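Local coordinates for protein putative translation initiation inhibitor (Salmonella typhimurium, PDB 3GTZ) that is of unknown function but may act as a deaminase or an inhibitor of translation initiation, at residues 15-20 with 24-29. Residues are numbered along the deposited sequence; the frame is centred on the assembly and turned at random.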
loop_
_atom_site.group_PDB
_atom_site.type_symbol
_atom_site.label_atom_id
_atom_site.label_comp_id
_atom_site.label_asym_id
_atom_site.label_seq_id
_atom_site.Cartn_x
_atom_site.Cartn_y
_atom_site.Cartn_z
ATOM N N SER A 15 -15.200 5.673 3.477
ATOM C CA SER A 15 -16.005 4.478 3.398
ATOM C C SER A 15 -15.275 3.414 4.217
ATOM O O SER A 15 -14.061 3.411 4.316
ATOM C CB SER A 15 -16.121 4.012 1.940
ATOM O OG SER A 15 -16.970 4.830 1.169
ATOM N N ASP A 16 -15.997 2.502 4.816
ATOM C CA ASP A 16 -15.331 1.543 5.649
ATOM C C ASP A 16 -14.755 0.430 4.769
ATOM O O ASP A 16 -13.641 -0.024 5.001
ATOM C CB ASP A 16 -16.310 1.009 6.686
ATOM C CG ASP A 16 -15.638 0.216 7.760
ATOM O OD1 ASP A 16 -14.662 0.753 8.357
ATOM O OD2 ASP A 16 -16.117 -0.931 8.033
ATOM N N VAL A 17 -15.501 0.034 3.741
ATOM C CA VAL A 17 -15.112 -1.059 2.840
ATOM C C VAL A 17 -15.418 -0.700 1.383
ATOM O O VAL A 17 -16.438 -0.118 1.105
ATOM C CB VAL A 17 -15.839 -2.376 3.214
ATOM C CG1 VAL A 17 -15.144 -3.557 2.607
ATOM C CG2 VAL A 17 -15.916 -2.530 4.734
ATOM N N VAL A 18 -14.525 -1.016 0.458
ATOM C CA VAL A 18 -14.800 -0.825 -0.942
ATOM C C VAL A 18 -14.645 -2.136 -1.681
ATOM O O VAL A 18 -13.730 -2.877 -1.409
ATOM C CB VAL A 18 -13.851 0.194 -1.551
ATOM C CG1 VAL A 18 -14.040 0.227 -3.071
ATOM C CG2 VAL A 18 -14.097 1.578 -0.920
ATOM N N ILE A 19 -15.532 -2.413 -2.623
ATOM C CA ILE A 19 -15.523 -3.660 -3.360
ATOM C C ILE A 19 -15.611 -3.329 -4.830
ATOM O O ILE A 19 -16.512 -2.616 -5.245
ATOM C CB ILE A 19 -16.696 -4.537 -2.982
ATOM C CG1 ILE A 19 -16.631 -4.905 -1.492
ATOM C CG2 ILE A 19 -16.689 -5.807 -3.824
ATOM C CD1 ILE A 19 -17.969 -5.207 -0.869
ATOM N N TYR A 20 -14.666 -3.835 -5.613
ATOM C CA TYR A 20 -14.632 -3.574 -7.037
ATOM C C TYR A 20 -13.847 -4.665 -7.718
ATOM O O TYR A 20 -12.834 -5.120 -7.190
ATOM C CB TYR A 20 -13.979 -2.209 -7.333
ATOM C CG TYR A 20 -13.733 -1.868 -8.818
ATOM C CD1 TYR A 20 -14.750 -1.406 -9.630
ATOM C CD2 TYR A 20 -12.447 -1.931 -9.384
ATOM C CE1 TYR A 20 -14.514 -1.039 -10.958
ATOM C CE2 TYR A 20 -12.220 -1.593 -10.734
ATOM C CZ TYR A 20 -13.248 -1.142 -11.498
ATOM O OH TYR A 20 -13.038 -0.780 -12.821
ATOM N N LEU A 24 -11.649 -6.470 -2.689
ATOM C CA LEU A 24 -12.198 -5.785 -1.535
ATOM C C LEU A 24 -11.016 -5.164 -0.821
ATOM O O LEU A 24 -9.972 -5.822 -0.630
ATOM C CB LEU A 24 -12.897 -6.784 -0.606
ATOM C CG LEU A 24 -13.459 -6.231 0.724
ATOM C CD1 LEU A 24 -14.634 -7.107 1.308
ATOM C CD2 LEU A 24 -12.346 -6.065 1.749
ATOM N N TRP A 25 -11.174 -3.900 -0.445
ATOM C CA TRP A 25 -10.133 -3.136 0.234
ATOM C C TRP A 25 -10.719 -2.662 1.551
ATOM O O TRP A 25 -11.912 -2.274 1.611
ATOM C CB TRP A 25 -9.800 -1.907 -0.553
ATOM C CG TRP A 25 -8.961 -2.079 -1.749
ATOM C CD1 TRP A 25 -7.603 -1.870 -1.836
ATOM C CD2 TRP A 25 -9.403 -2.378 -3.069
ATOM N NE1 TRP A 25 -7.170 -2.080 -3.115
ATOM C CE2 TRP A 25 -8.253 -2.382 -3.901
ATOM C CE3 TRP A 25 -10.643 -2.657 -3.630
ATOM C CZ2 TRP A 25 -8.316 -2.651 -5.278
ATOM C CZ3 TRP A 25 -10.710 -2.962 -5.019
ATOM C CH2 TRP A 25 -9.559 -2.942 -5.817
ATOM N N TYR A 26 -9.874 -2.643 2.580
ATOM C CA TYR A 26 -10.295 -2.315 3.938
ATOM C C TYR A 26 -9.099 -2.048 4.795
ATOM O O TYR A 26 -8.078 -2.662 4.605
ATOM C CB TYR A 26 -11.025 -3.519 4.532
ATOM C CG TYR A 26 -11.407 -3.384 5.986
ATOM C CD1 TYR A 26 -12.429 -2.512 6.371
ATOM C CD2 TYR A 26 -10.775 -4.133 6.971
ATOM C CE1 TYR A 26 -12.809 -2.380 7.699
ATOM C CE2 TYR A 26 -11.129 -3.991 8.324
ATOM C CZ TYR A 26 -12.164 -3.127 8.675
ATOM O OH TYR A 26 -12.570 -2.999 10.004
ATOM N N THR A 27 -9.263 -1.190 5.792
ATOM C CA THR A 27 -8.230 -0.884 6.751
ATOM C C THR A 27 -8.803 -1.079 8.144
ATOM O O THR A 27 -9.759 -0.431 8.507
ATOM C CB THR A 27 -7.721 0.579 6.584
ATOM O OG1 THR A 27 -6.760 0.640 5.511
ATOM C CG2 THR A 27 -7.051 1.080 7.893
ATOM N N GLY A 28 -8.217 -1.953 8.945
ATOM C CA GLY A 28 -8.741 -2.166 10.269
ATOM C C GLY A 28 -7.985 -1.313 11.252
ATOM O O GLY A 28 -6.764 -1.218 11.193
ATOM N N VAL A 29 -8.730 -0.674 12.142
ATOM C CA VAL A 29 -8.159 0.124 13.193
ATOM C C VAL A 29 -8.732 -0.340 14.527
ATOM O O VAL A 29 -9.837 -0.899 14.568
ATOM C CB VAL A 29 -8.430 1.630 12.954
ATOM C CG1 VAL A 29 -8.144 1.989 11.504
ATOM C CG2 VAL A 29 -9.862 1.974 13.294
#
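V18 and W25 form the hydrogen-bonded pair of a beta hairpin whose strands, 15-20 and 23-28, are neighbours in the sheet of this YjgF-like, RutC-family chain, antiparallel at 165°. Two backbone bonds define the pair: V18 N to W25 O at 3.1 Å and W25 N to V18 O at 2.9 Å, the latter with an N-H...O angle of 165°. V18 O also receives the CA-H of L24, at 3.3 Å from L24 CA. On the face bearing V17, I19, L24 and Y26, V17 CG1 lies 3.7 Å from L24 CG, placed there by a chi1 of -162° that sets it anti to the backbone N. Helix 37-54 packs on V17 and Y26. D16, in the classic bulge with V17 opposite I8, stands beside Y26, its carboxylate nearly perpendicular to the ring and D16 OD2 3.6 Å from Y26 CE1; D16 O meets the ring edge, 3.1 Å from Y26 CD1. On the opposite face, with V18, the W25 indole turns an edge to V18 O, while W25 CZ3 reaches Y20 O at 3.7 Å; V18, Y20 and W25 also pack on the second subunit. Backbone bonding thus sets the pairing, while aromatic C-H edges, probably slightly positive, face three carbonyl oxygens.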